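Local coordinates for protein precorrin-2 dehydrogenase (Bacillus megaterium, PDB 3DFZ) that dehydrogenates precorrin-2 with NAD(+) to give sirohydrochlorin, a precursor shared by siroheme biosynthesis and the anaerobic branch of adenosylcobalamin biosynthesis, at residues D202-Y205 / V210-R213; V181-L186 / E195-I200; T173-E178 / E214-I219; R46-L51 / N69-K74. All blocks are in the same frame, centred on the assembly; numbering follows the deposited sequence.

Contact 1: residues D202-Y205 / V210-R213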
loop_
_atom_site.group_PDB
_atom_site.type_symbol
_atom_site.label_atom_id
_atom_site.label_comp_id
_atom_site.label_asym_id
_atom_site.label_seq_id
_atom_site.Cartn_x
_atom_site.Cartn_y
_atom_site.Cartn_z
ATOM N N ASP B 202 6.878 -10.068 22.463
ATOM C CA ASP B 202 5.674 -10.280 23.274
ATOM C C ASP B 202 5.268 -8.984 24.028
ATOM O O ASP B 202 5.972 -7.995 23.960
ATOM C CB ASP B 202 5.821 -11.476 24.225
ATOM C CG ASP B 202 6.880 -11.273 25.291
ATOM O OD1 ASP B 202 6.992 -10.182 25.870
ATOM O OD2 ASP B 202 7.604 -12.244 25.581
ATOM N N ASP B 203 4.147 -9.020 24.758
ATOM C CA ASP B 203 3.634 -7.851 25.504
ATOM C C ASP B 203 4.570 -7.357 26.605
ATOM O O ASP B 203 4.665 -6.145 26.865
ATOM C CB ASP B 203 2.242 -8.156 26.086
ATOM C CG ASP B 203 1.159 -8.275 25.017
ATOM O OD1 ASP B 203 1.265 -7.590 23.976
ATOM O OD2 ASP B 203 0.169 -9.015 25.237
ATOM N N GLN B 204 5.258 -8.290 27.239
ATOM C CA GLN B 204 6.174 -7.962 28.335
ATOM C C GLN B 204 7.460 -7.237 27.899
ATOM O O GLN B 204 7.984 -6.423 28.659
ATOM C CB GLN B 204 6.550 -9.221 29.118
ATOM C CG GLN B 204 6.985 -8.963 30.527
ATOM C CD GLN B 204 7.377 -10.261 31.201
ATOM O OE1 GLN B 204 8.369 -10.876 30.817
ATOM N NE2 GLN B 204 6.589 -10.701 32.195
ATOM N N TYR B 205 7.977 -7.558 26.709
ATOM C CA TYR B 205 9.109 -6.817 26.151
ATOM C C TYR B 205 8.721 -5.401 25.853
ATOM O O TYR B 205 9.521 -4.496 26.060
ATOM C CB TYR B 205 9.668 -7.493 24.891
ATOM C CG TYR B 205 10.706 -8.538 25.236
ATOM C CD1 TYR B 205 10.353 -9.883 25.373
ATOM C CD2 TYR B 205 12.021 -8.163 25.501
ATOM C CE1 TYR B 205 11.288 -10.835 25.707
ATOM C CE2 TYR B 205 12.980 -9.115 25.851
ATOM C CZ TYR B 205 12.601 -10.458 25.954
ATOM O OH TYR B 205 13.546 -11.419 26.282
ATOM N N VAL B 210 12.805 -3.032 32.236
ATOM C CA VAL B 210 13.806 -3.940 32.807
ATOM C C VAL B 210 14.107 -5.040 31.788
ATOM O O VAL B 210 15.259 -5.282 31.449
ATOM C CB VAL B 210 13.301 -4.560 34.157
ATOM C CG1 VAL B 210 14.067 -5.814 34.566
ATOM C CG2 VAL B 210 13.346 -3.551 35.251
ATOM N N LYS B 211 13.059 -5.715 31.340
ATOM C CA LYS B 211 13.153 -6.784 30.352
ATOM C C LYS B 211 13.984 -6.311 29.164
ATOM O O LYS B 211 14.921 -6.998 28.733
ATOM C CB LYS B 211 11.745 -7.126 29.872
ATOM C CG LYS B 211 11.601 -8.379 29.036
ATOM C CD LYS B 211 11.586 -9.591 29.887
ATOM C CE LYS B 211 11.324 -10.824 29.059
ATOM N NZ LYS B 211 11.033 -12.009 29.885
ATOM N N GLN B 212 13.624 -5.128 28.650
ATOM C CA GLN B 212 14.290 -4.547 27.502
ATOM C C GLN B 212 15.780 -4.367 27.797
ATOM O O GLN B 212 16.622 -4.937 27.099
ATOM C CB GLN B 212 13.639 -3.213 27.109
ATOM C CG GLN B 212 12.349 -3.325 26.284
ATOM C CD GLN B 212 11.885 -1.985 25.854
ATOM O OE1 GLN B 212 12.655 -1.043 25.914
ATOM N NE2 GLN B 212 10.621 -1.862 25.429
ATOM N N ARG B 213 16.084 -3.620 28.858
ATOM C CA ARG B 213 17.456 -3.294 29.242
ATOM C C ARG B 213 18.350 -4.471 29.532
ATOM O O ARG B 213 19.497 -4.482 29.113
ATOM C CB ARG B 213 17.469 -2.329 30.421
ATOM C CG ARG B 213 16.882 -0.990 30.065
ATOM C CD ARG B 213 16.434 -0.245 31.298
ATOM N NE ARG B 213 15.811 1.027 30.922
ATOM C CZ ARG B 213 15.669 2.058 31.748
ATOM N NH1 ARG B 213 16.059 1.966 33.027
ATOM N NH2 ARG B 213 15.118 3.162 31.302
#
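The aromatic ring of Y205 carries the aliphatic part of K211 across one of its faces, while the carboxylate carbon of D202 lies at its edge in the ring plane. The lysine chain crosses the tyrosine at about a right angle. Its CG makes a CH-pi contact, 3.6 Å from the ring centroid and 15° off the normal, and farther along CE settles over the phenol end, 3.4 Å from Y205 CE1. K211 can lie on the ring because its CG stands anti to the backbone N and the chain then bends at chi2 (80°), after which it runs extended. Its ammonium group passes beyond the ring to Q204, where K211 NZ gives a hydrogen bond of 3.0 Å to OE1 that arrives nearly along the C=O axis. The second polar link ties side chain to backbone: Q212 NE2 donates to Y205 O over 2.9 Å, in the carbonyl plane, with the acceptor also close to the plane of the amide. The same NE2 bonds to Q171 OE1 of helix 168-184, so this amide joins three helices. On the other segment, D202 is the N-cap of helix 203-207, its OD1 accepting from Y205 N at 2.9 Å. Y205 itself leans on Y172 and F175 of helix 168-184. Lysine methylenes thus cover a buried ring while the charge stays at the partly exposed margin, where the carboxylate of D202, 5.5 Å from OD2 to K211 NZ, would probably add a modest electrostatic attraction.

Contact 2: residues V181-L186 / E195-I200; sequences VLIHRL and ELLTEI
The backbones of 181-186 and 195-200 come nearest at I183 and L196, whose CA atoms are 7.7 Å apart, and no hydrogen bond crosses between them. The contact is made by aliphatic side chains. I183 is the central one, reaching toward the second helix with both of its branches. Its CG1 stands anti to the carbonyl carbon (chi1 -69°), and the nearly extended chi2 carries CD1 out to the junction of two leucines, 3.9 Å from L196 CB and 3.8 Å from L197 CD2. The other branch turns to L197 as well, with I183 CG2 3.8 Å from L197 CD1. Each methyl of L197 therefore meets a different branch of the isoleucine, and the two side chains run alongside each other, pointing opposite ways. L196 offers its CB to I183 and its CD1 to the looser neighbour L186, whose CD2 lies 4.2 Å from that CD1. L186 has already left the helix, yet it still points back toward the partner segment. K193, on helix 190-199 just before the second segment, donates a hydrogen bond to L186 O and so ties the turn down. Around this pair, L196 also rests on F215 of helix 209-218 and I183 on I219, while T198, which takes no part in the pair, packs on L152 of the second subunit. Such packing is that of a helical hairpin, two consecutive helices joined by a short turn, within the all-helical C-terminal domain of SirC.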
loop_
_atom_site.group_PDB
_atom_site.type_symbol
_atom_site.label_atom_id
_atom_site.label_comp_id
_atom_site.label_asym_id
_atom_site.label_seq_id
_atom_site.Cartn_x
_atom_site.Cartn_y
_atom_site.Cartn_z
ATOM N N VAL B 181 19.924 -3.890 14.979
ATOM C CA VAL B 181 21.280 -3.363 14.759
ATOM C C VAL B 181 22.329 -4.226 15.460
ATOM O O VAL B 181 23.270 -4.711 14.815
ATOM C CB VAL B 181 21.397 -1.878 15.238
ATOM C CG1 VAL B 181 22.880 -1.400 15.300
ATOM C CG2 VAL B 181 20.555 -0.960 14.369
ATOM N N LEU B 182 22.169 -4.420 16.766
ATOM C CA LEU B 182 23.158 -5.160 17.548
ATOM C C LEU B 182 23.240 -6.642 17.196
ATOM O O LEU B 182 24.292 -7.239 17.320
ATOM C CB LEU B 182 22.950 -4.971 19.056
ATOM C CG LEU B 182 23.216 -3.572 19.638
ATOM C CD1 LEU B 182 22.955 -3.532 21.135
ATOM C CD2 LEU B 182 24.647 -3.097 19.313
ATOM N N ILE B 183 22.131 -7.225 16.761
ATOM C CA ILE B 183 22.066 -8.660 16.452
ATOM C C ILE B 183 22.647 -8.960 15.060
ATOM O O ILE B 183 23.238 -10.015 14.845
ATOM C CB ILE B 183 20.603 -9.211 16.643
ATOM C CG1 ILE B 183 20.248 -9.211 18.145
ATOM C CG2 ILE B 183 20.428 -10.592 16.007
ATOM C CD1 ILE B 183 18.775 -9.338 18.489
ATOM N N HIS B 184 22.477 -8.012 14.138
ATOM C CA HIS B 184 22.964 -8.112 12.761
ATOM C C HIS B 184 24.494 -8.229 12.677
ATOM O O HIS B 184 25.027 -8.902 11.790
ATOM C CB HIS B 184 22.476 -6.898 11.960
ATOM C CG HIS B 184 22.973 -6.851 10.547
ATOM N ND1 HIS B 184 22.341 -7.515 9.513
ATOM C CD2 HIS B 184 24.028 -6.208 9.992
ATOM C CE1 HIS B 184 22.993 -7.290 8.385
ATOM N NE2 HIS B 184 24.020 -6.501 8.648
ATOM N N ARG B 185 25.193 -7.583 13.604
ATOM C CA ARG B 185 26.651 -7.551 13.583
ATOM C C ARG B 185 27.248 -8.373 14.745
ATOM O O ARG B 185 28.367 -8.121 15.215
ATOM C CB ARG B 185 27.157 -6.091 13.585
ATOM C CG ARG B 185 26.302 -5.109 12.785
ATOM C CD ARG B 185 26.936 -3.739 12.703
ATOM N NE ARG B 185 27.688 -3.593 11.461
ATOM C CZ ARG B 185 27.282 -2.885 10.405
ATOM N NH1 ARG B 185 26.132 -2.213 10.431
ATOM N NH2 ARG B 185 28.043 -2.844 9.313
ATOM N N LEU B 186 26.485 -9.359 15.198
ATOM C CA LEU B 186 26.975 -10.377 16.120
ATOM C C LEU B 186 27.692 -11.480 15.345
ATOM O O LEU B 186 27.262 -11.881 14.261
ATOM C CB LEU B 186 25.816 -10.982 16.917
ATOM C CG LEU B 186 25.631 -10.639 18.403
ATOM C CD1 LEU B 186 26.310 -9.340 18.843
ATOM C CD2 LEU B 186 24.139 -10.659 18.779
ATOM N N GLU B 195 16.499 -16.613 16.564
ATOM C CA GLU B 195 15.976 -16.991 17.861
ATOM C C GLU B 195 15.896 -15.748 18.740
ATOM O O GLU B 195 14.899 -15.532 19.427
ATOM C CB GLU B 195 16.911 -18.032 18.484
ATOM C CG GLU B 195 16.332 -18.868 19.629
ATOM C CD GLU B 195 17.068 -20.211 19.794
ATOM O OE1 GLU B 195 17.140 -20.965 18.791
ATOM O OE2 GLU B 195 17.577 -20.512 20.914
ATOM N N LEU B 196 16.966 -14.955 18.707
ATOM C CA LEU B 196 17.078 -13.715 19.464
ATOM C C LEU B 196 16.029 -12.688 19.027
ATOM O O LEU B 196 15.321 -12.136 19.853
ATOM C CB LEU B 196 18.498 -13.129 19.340
ATOM C CG LEU B 196 19.619 -13.806 20.135
ATOM C CD1 LEU B 196 21.007 -13.344 19.667
ATOM C CD2 LEU B 196 19.441 -13.581 21.652
ATOM N N LEU B 197 15.933 -12.454 17.722
ATOM C CA LEU B 197 14.938 -11.529 17.176
ATOM C C LEU B 197 13.464 -11.976 17.366
ATOM O O LEU B 197 12.559 -11.131 17.401
ATOM C CB LEU B 197 15.257 -11.213 15.711
ATOM C CG LEU B 197 16.550 -10.429 15.451
ATOM C CD1 LEU B 197 17.129 -10.755 14.075
ATOM C CD2 LEU B 197 16.335 -8.953 15.597
ATOM N N THR B 198 13.243 -13.288 17.519
ATOM C CA THR B 198 11.921 -13.860 17.844
ATOM C C THR B 198 11.557 -13.633 19.303
ATOM O O THR B 198 10.413 -13.296 19.630
ATOM C CB THR B 198 11.896 -15.395 17.597
ATOM O OG1 THR B 198 12.390 -15.657 16.290
ATOM C CG2 THR B 198 10.487 -15.957 17.694
ATOM N N GLU B 199 12.555 -13.846 20.159
ATOM C CA GLU B 199 12.446 -13.861 21.617
ATOM C C GLU B 199 11.766 -12.591 22.168
ATOM O O GLU B 199 10.986 -12.639 23.119
ATOM C CB GLU B 199 13.864 -14.005 22.198
ATOM C CG GLU B 199 13.940 -14.234 23.697
ATOM C CD GLU B 199 15.209 -14.961 24.121
ATOM O OE1 GLU B 199 16.292 -14.316 24.114
ATOM O OE2 GLU B 199 15.124 -16.181 24.466
ATOM N N ILE B 200 12.039 -11.476 21.507
ATOM C CA ILE B 200 11.735 -10.158 22.006
ATOM C C ILE B 200 10.385 -9.651 21.515
ATOM O O ILE B 200 10.083 -8.486 21.684
ATOM C CB ILE B 200 12.888 -9.142 21.629
ATOM C CG1 ILE B 200 13.108 -9.089 20.123
ATOM C CG2 ILE B 200 14.153 -9.517 22.355
ATOM C CD1 ILE B 200 14.193 -8.024 19.637
#

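Contact 3: residues T173-E178 / E214-I219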
loop_
_atom_site.group_PDB
_atom_site.type_symbol
_atom_site.label_atom_id
_atom_site.label_comp_id
_atom_site.label_asym_id
_atom_site.label_seq_id
_atom_site.Cartn_x
_atom_site.Cartn_y
_atom_site.Cartn_z
ATOM N N THR B 173 9.321 -0.022 19.287
ATOM C CA THR B 173 9.974 -0.257 17.993
ATOM C C THR B 173 11.348 0.398 17.968
ATOM O O THR B 173 12.199 0.019 17.164
ATOM C CB THR B 173 9.105 0.170 16.778
ATOM O OG1 THR B 173 8.648 1.536 16.938
ATOM C CG2 THR B 173 7.911 -0.760 16.678
ATOM N N GLN B 174 11.565 1.356 18.872
ATOM C CA GLN B 174 12.900 1.913 19.077
ATOM C C GLN B 174 13.802 0.901 19.758
ATOM O O GLN B 174 14.949 0.736 19.345
ATOM C CB GLN B 174 12.866 3.264 19.846
ATOM C CG GLN B 174 14.255 3.836 20.225
ATOM C CD GLN B 174 15.182 4.161 19.015
ATOM O OE1 GLN B 174 14.719 4.469 17.911
ATOM N NE2 GLN B 174 16.491 4.098 19.246
ATOM N N PHE B 175 13.306 0.256 20.826
ATOM C CA PHE B 175 14.006 -0.914 21.406
ATOM C C PHE B 175 14.296 -1.975 20.347
ATOM O O PHE B 175 15.419 -2.454 20.234
ATOM C CB PHE B 175 13.196 -1.529 22.573
ATOM C CG PHE B 175 13.598 -2.970 22.931
ATOM C CD1 PHE B 175 14.751 -3.229 23.670
ATOM C CD2 PHE B 175 12.812 -4.053 22.528
ATOM C CE1 PHE B 175 15.130 -4.556 24.006
ATOM C CE2 PHE B 175 13.182 -5.396 22.864
ATOM C CZ PHE B 175 14.344 -5.637 23.610
ATOM N N LEU B 176 13.269 -2.360 19.592
ATOM C CA LEU B 176 13.427 -3.427 18.587
ATOM C C LEU B 176 14.424 -3.078 17.521
ATOM O O LEU B 176 15.104 -3.963 16.998
ATOM C CB LEU B 176 12.082 -3.796 17.918
ATOM C CG LEU B 176 11.015 -4.445 18.810
ATOM C CD1 LEU B 176 9.690 -4.579 18.060
ATOM C CD2 LEU B 176 11.499 -5.805 19.298
ATOM N N TYR B 177 14.483 -1.797 17.159
ATOM C CA TYR B 177 15.419 -1.323 16.127
ATOM C C TYR B 177 16.865 -1.486 16.611
ATOM O O TYR B 177 17.695 -2.082 15.907
ATOM C CB TYR B 177 15.124 0.132 15.718
ATOM C CG TYR B 177 16.008 0.597 14.558
ATOM C CD1 TYR B 177 15.741 0.185 13.243
ATOM C CD2 TYR B 177 17.107 1.414 14.780
ATOM C CE1 TYR B 177 16.545 0.576 12.200
ATOM C CE2 TYR B 177 17.905 1.815 13.752
ATOM C CZ TYR B 177 17.635 1.394 12.454
ATOM O OH TYR B 177 18.442 1.801 11.408
ATOM N N GLU B 178 17.154 -0.988 17.819
ATOM C CA GLU B 178 18.474 -1.168 18.422
ATOM C C GLU B 178 18.860 -2.644 18.536
ATOM O O GLU B 178 19.983 -3.006 18.239
ATOM C CB GLU B 178 18.559 -0.466 19.775
ATOM C CG GLU B 178 19.896 -0.574 20.486
ATOM C CD GLU B 178 19.962 0.281 21.752
ATOM O OE1 GLU B 178 19.068 1.141 21.974
ATOM O OE2 GLU B 178 20.935 0.118 22.512
ATOM N N GLU B 214 17.830 -5.461 30.247
ATOM C CA GLU B 214 18.564 -6.707 30.511
ATOM C C GLU B 214 18.852 -7.523 29.248
ATOM O O GLU B 214 19.825 -8.266 29.221
ATOM C CB GLU B 214 17.818 -7.586 31.525
ATOM C CG GLU B 214 17.648 -6.940 32.878
ATOM C CD GLU B 214 17.060 -7.850 33.946
ATOM O OE1 GLU B 214 16.384 -8.886 33.633
ATOM O OE2 GLU B 214 17.296 -7.510 35.122
ATOM N N PHE B 215 17.981 -7.424 28.243
ATOM C CA PHE B 215 18.207 -8.090 26.962
ATOM C C PHE B 215 19.300 -7.386 26.153
ATOM O O PHE B 215 20.145 -8.055 25.545
ATOM C CB PHE B 215 16.940 -8.160 26.111
ATOM C CG PHE B 215 17.142 -8.890 24.816
ATOM C CD1 PHE B 215 17.175 -10.290 24.790
ATOM C CD2 PHE B 215 17.353 -8.188 23.628
ATOM C CE1 PHE B 215 17.385 -10.974 23.580
ATOM C CE2 PHE B 215 17.563 -8.855 22.438
ATOM C CZ PHE B 215 17.586 -10.254 22.410
ATOM N N LEU B 216 19.280 -6.046 26.163
ATOM C CA LEU B 216 20.346 -5.242 25.552
ATOM C C LEU B 216 21.699 -5.608 26.141
ATOM O O LEU B 216 22.649 -5.819 25.389
ATOM C CB LEU B 216 20.106 -3.728 25.717
ATOM C CG LEU B 216 18.918 -3.175 24.940
ATOM C CD1 LEU B 216 18.498 -1.803 25.464
ATOM C CD2 LEU B 216 19.208 -3.150 23.416
ATOM N N GLN B 217 21.773 -5.684 27.477
ATOM C CA GLN B 217 22.989 -6.084 28.181
ATOM C C GLN B 217 23.423 -7.493 27.773
ATOM O O GLN B 217 24.609 -7.766 27.634
ATOM C CB GLN B 217 22.777 -6.072 29.709
ATOM C CG GLN B 217 22.460 -4.716 30.348
ATOM C CD GLN B 217 22.403 -4.792 31.883
ATOM O OE1 GLN B 217 23.441 -4.943 32.547
ATOM N NE2 GLN B 217 21.187 -4.703 32.447
ATOM N N GLN B 218 22.452 -8.387 27.615
ATOM C CA GLN B 218 22.710 -9.777 27.269
ATOM C C GLN B 218 23.378 -9.948 25.897
ATOM O O GLN B 218 24.355 -10.685 25.767
ATOM C CB GLN B 218 21.417 -10.581 27.331
ATOM C CG GLN B 218 21.469 -11.914 26.605
ATOM C CD GLN B 218 20.163 -12.647 26.676
ATOM O OE1 GLN B 218 19.297 -12.303 27.490
ATOM N NE2 GLN B 218 20.009 -13.685 25.835
ATOM N N ILE B 219 22.845 -9.264 24.889
ATOM C CA ILE B 219 23.393 -9.334 23.530
ATOM C C ILE B 219 24.698 -8.552 23.374
ATOM O O ILE B 219 25.235 -8.441 22.275
ATOM C CB ILE B 219 22.344 -8.958 22.436
ATOM C CG1 ILE B 219 21.840 -7.514 22.595
ATOM C CG2 ILE B 219 21.217 -9.983 22.434
ATOM C CD1 ILE B 219 20.846 -7.052 21.512
#
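F175 brings the far end of its ring against F215 and L216 of helix 209-218. Its CZ is 3.9 Å from F215 CD2, and the two phenylalanine side chains cross at about a right angle. L216 comes instead to the edge of the F175 ring, near its plane, with L216 CG 4.1 Å from F175 CE1. One methyl of the same leucine is used one turn farther along: L216 CD2 lies 3.8 Å from E178 OE2 and also against the CG and CD of that glutamate. E178 gets there as a fully extended chain, its CG opposite the backbone N (chi1 -179°), and crosses the leucine roughly at right angles. The short helical segments run almost parallel, 7° between their directions, with axes 11.3 Å apart, a wide spacing bridged by these large side chains. I200 and Y205 pack on both rings and L196 on F215, whereas T173 and Y177 on another side of the first helix pack on L153 and A149 of the second subunit. Chemically the join is purely apolar in its buried part, relying on shape and van der Waals contact, and the glutamate brings a carboxylate to the partly exposed margin without any hydrogen bond across the pair.

Contact 4: residues R46-L51 / N69-K74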
loop_
_atom_site.group_PDB
_atom_site.type_symbol
_atom_site.label_atom_id
_atom_site.label_comp_id
_atom_site.label_asym_id
_atom_site.label_seq_id
_atom_site.Cartn_x
_atom_site.Cartn_y
_atom_site.Cartn_z
ATOM N N ARG B 46 -0.979 15.867 -0.006
ATOM C CA ARG B 46 -0.358 14.803 -0.796
ATOM C C ARG B 46 1.181 14.916 -0.887
ATOM O O ARG B 46 1.877 13.932 -0.665
ATOM C CB ARG B 46 -0.976 14.723 -2.202
ATOM C CG ARG B 46 -2.408 14.199 -2.264
ATOM C CD ARG B 46 -2.496 12.701 -1.893
ATOM N NE ARG B 46 -3.834 12.118 -2.096
ATOM C CZ ARG B 46 -4.845 12.206 -1.234
ATOM N NH1 ARG B 46 -4.699 12.866 -0.093
ATOM N NH2 ARG B 46 -6.013 11.636 -1.522
ATOM N N ILE B 47 1.684 16.117 -1.204
ATOM C CA ILE B 47 3.126 16.416 -1.340
ATOM C C ILE B 47 3.893 16.145 -0.047
ATOM O O ILE B 47 4.955 15.525 -0.073
ATOM C CB ILE B 47 3.378 17.894 -1.802
ATOM C CG1 ILE B 47 2.926 18.099 -3.251
ATOM C CG2 ILE B 47 4.848 18.283 -1.642
ATOM C CD1 ILE B 47 2.435 19.513 -3.556
ATOM N N LYS B 48 3.352 16.610 1.076
ATOM C CA LYS B 48 3.885 16.272 2.397
ATOM C C LYS B 48 4.296 14.813 2.491
ATOM O O LYS B 48 5.369 14.514 2.991
ATOM C CB LYS B 48 2.871 16.587 3.493
ATOM C CG LYS B 48 3.241 17.785 4.338
ATOM C CD LYS B 48 1.985 18.572 4.751
ATOM C CE LYS B 48 2.314 19.773 5.654
ATOM N NZ LYS B 48 1.180 20.762 5.726
ATOM N N GLY B 49 3.438 13.922 1.993
ATOM C CA GLY B 49 3.654 12.474 2.006
ATOM C C GLY B 49 4.907 11.991 1.317
ATOM O O GLY B 49 5.515 11.010 1.753
ATOM N N PHE B 50 5.318 12.666 0.246
ATOM C CA PHE B 50 6.501 12.205 -0.513
ATOM C C PHE B 50 7.651 13.231 -0.659
ATOM O O PHE B 50 8.560 13.080 -1.488
ATOM C CB PHE B 50 6.094 11.567 -1.860
ATOM C CG PHE B 50 5.105 12.383 -2.668
ATOM C CD1 PHE B 50 5.518 13.528 -3.362
ATOM C CD2 PHE B 50 3.772 11.983 -2.766
ATOM C CE1 PHE B 50 4.608 14.277 -4.120
ATOM C CE2 PHE B 50 2.848 12.716 -3.519
ATOM C CZ PHE B 50 3.267 13.875 -4.198
ATOM N N LEU B 51 7.621 14.247 0.189
ATOM C CA LEU B 51 8.602 15.333 0.152
ATOM C C LEU B 51 10.029 14.902 0.562
ATOM O O LEU B 51 11.027 15.458 0.063
ATOM C CB LEU B 51 8.100 16.475 1.039
ATOM C CG LEU B 51 8.784 17.824 1.096
ATOM C CD1 LEU B 51 8.731 18.531 -0.229
ATOM C CD2 LEU B 51 8.072 18.639 2.166
ATOM N N ASN B 69 4.934 27.069 -1.642
ATOM C CA ASN B 69 5.882 28.170 -1.811
ATOM C C ASN B 69 7.128 28.044 -0.962
ATOM O O ASN B 69 8.236 28.228 -1.464
ATOM C CB ASN B 69 5.200 29.515 -1.556
ATOM C CG ASN B 69 4.598 30.087 -2.800
ATOM O OD1 ASN B 69 5.321 30.518 -3.679
ATOM N ND2 ASN B 69 3.268 30.092 -2.896
ATOM N N GLU B 70 6.948 27.724 0.316
ATOM C CA GLU B 70 8.071 27.531 1.243
ATOM C C GLU B 70 8.951 26.333 0.841
ATOM O O GLU B 70 10.183 26.411 0.934
ATOM C CB GLU B 70 7.565 27.392 2.681
ATOM C CG GLU B 70 8.639 27.181 3.773
ATOM C CD GLU B 70 9.736 28.272 3.867
ATOM O OE1 GLU B 70 9.714 29.293 3.127
ATOM O OE2 GLU B 70 10.649 28.089 4.707
ATOM N N TRP B 71 8.314 25.245 0.405
ATOM C CA TRP B 71 9.013 24.072 -0.119
ATOM C C TRP B 71 9.768 24.375 -1.425
ATOM O O TRP B 71 10.882 23.910 -1.622
ATOM C CB TRP B 71 8.034 22.908 -0.340
ATOM C CG TRP B 71 7.448 22.337 0.934
ATOM C CD1 TRP B 71 8.076 22.202 2.139
ATOM C CD2 TRP B 71 6.128 21.799 1.105
ATOM N NE1 TRP B 71 7.230 21.617 3.050
ATOM C CE2 TRP B 71 6.028 21.358 2.445
ATOM C CE3 TRP B 71 5.023 21.633 0.253
ATOM C CZ2 TRP B 71 4.855 20.772 2.966
ATOM C CZ3 TRP B 71 3.854 21.043 0.770
ATOM C CH2 TRP B 71 3.784 20.630 2.115
ATOM N N GLU B 72 9.146 25.149 -2.303
ATOM C CA GLU B 72 9.804 25.647 -3.505
ATOM C C GLU B 72 11.029 26.498 -3.145
ATOM O O GLU B 72 12.123 26.279 -3.683
ATOM C CB GLU B 72 8.814 26.467 -4.344
ATOM C CG GLU B 72 9.243 26.663 -5.793
ATOM C CD GLU B 72 8.852 28.034 -6.360
ATOM O OE1 GLU B 72 8.466 28.953 -5.567
ATOM O OE2 GLU B 72 8.967 28.175 -7.604
ATOM N N ALA B 73 10.843 27.432 -2.205
ATOM C CA ALA B 73 11.908 28.316 -1.747
ATOM C C ALA B 73 12.996 27.567 -0.994
ATOM O O ALA B 73 14.138 28.029 -0.916
ATOM C CB ALA B 73 11.340 29.441 -0.892
ATOM N N LYS B 74 12.642 26.407 -0.438
ATOM C CA LYS B 74 13.609 25.546 0.239
ATOM C C LYS B 74 14.301 24.592 -0.752
ATOM O O LYS B 74 15.236 23.861 -0.377
ATOM C CB LYS B 74 12.946 24.784 1.383
ATOM C CG LYS B 74 12.718 25.630 2.628
ATOM C CD LYS B 74 11.855 24.879 3.634
ATOM C CE LYS B 74 12.113 25.377 5.048
ATOM N NZ LYS B 74 11.110 24.842 6.018
#
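A CH-pi contact is made where helix 41-50 meets helix 66-73: L51 CD2 sits over one face of the W71 indole, 3.4 Å from the centroid of the five-membered ring and 20° off its normal. The methyl is shifted toward the rim, and comes within 3.2 Å of W71 NE1. L51 places it there with CG anti to the backbone N (chi1 -172°). Apolar packing occupies the benzene half of the indole. I47 CG2 is 3.8 Å from W71 CZ3, and the methylenes of K48 run across the outer end of the ring at about a right angle, K48 CG lying 3.7 Å from W71 CH2, with CD at the edge in the ring plane. The tryptophan is thus held by three residues from the end region of helix 41-50, within about a turn. Charged groups stay outside this patch; K74 NZ and E70 OE2 form a salt bridge of 3.5 Å within 69-74, and E72 pairs with R81. Toward the sheet, I47 and W71 both rest on L77 of strand 77-80, and I47 also on V36. Two neighbouring helices packed side by side over a parallel sheet of order 3-2-1-4-5 are characteristic of a Rossmann-type NAD-binding domain, where helix 41-50 follows the probable glycine-rich turn at G38 and G40 and begins at T41, an NAD(+) site by similarity.

Overall arrangement
Contacts 1, 2 and 3 belong to one helical assembly in the C-terminal part of the chain, and contact 4 stands apart in the nucleotide-binding domain, about 35 to 39 Å from theirs, centre to centre. Contacts 1 and 3 share helix 209-218, contacts 2 and 3 share helix 168-184, and I200 and Y205 knit the group together by touching F215 and F175. In contacts 1, 2 and 3 two of the four touching residues are buried, in contact 4 one. Contacts 2, 3 and 4 have no cross-segment hydrogen bond, whereas contact 1, with a partly exposed lysine and an exposed glutamine, adds two. Contact 4 resembles contact 1 in setting an aliphatic group over an aromatic face, but lies upon a sheet.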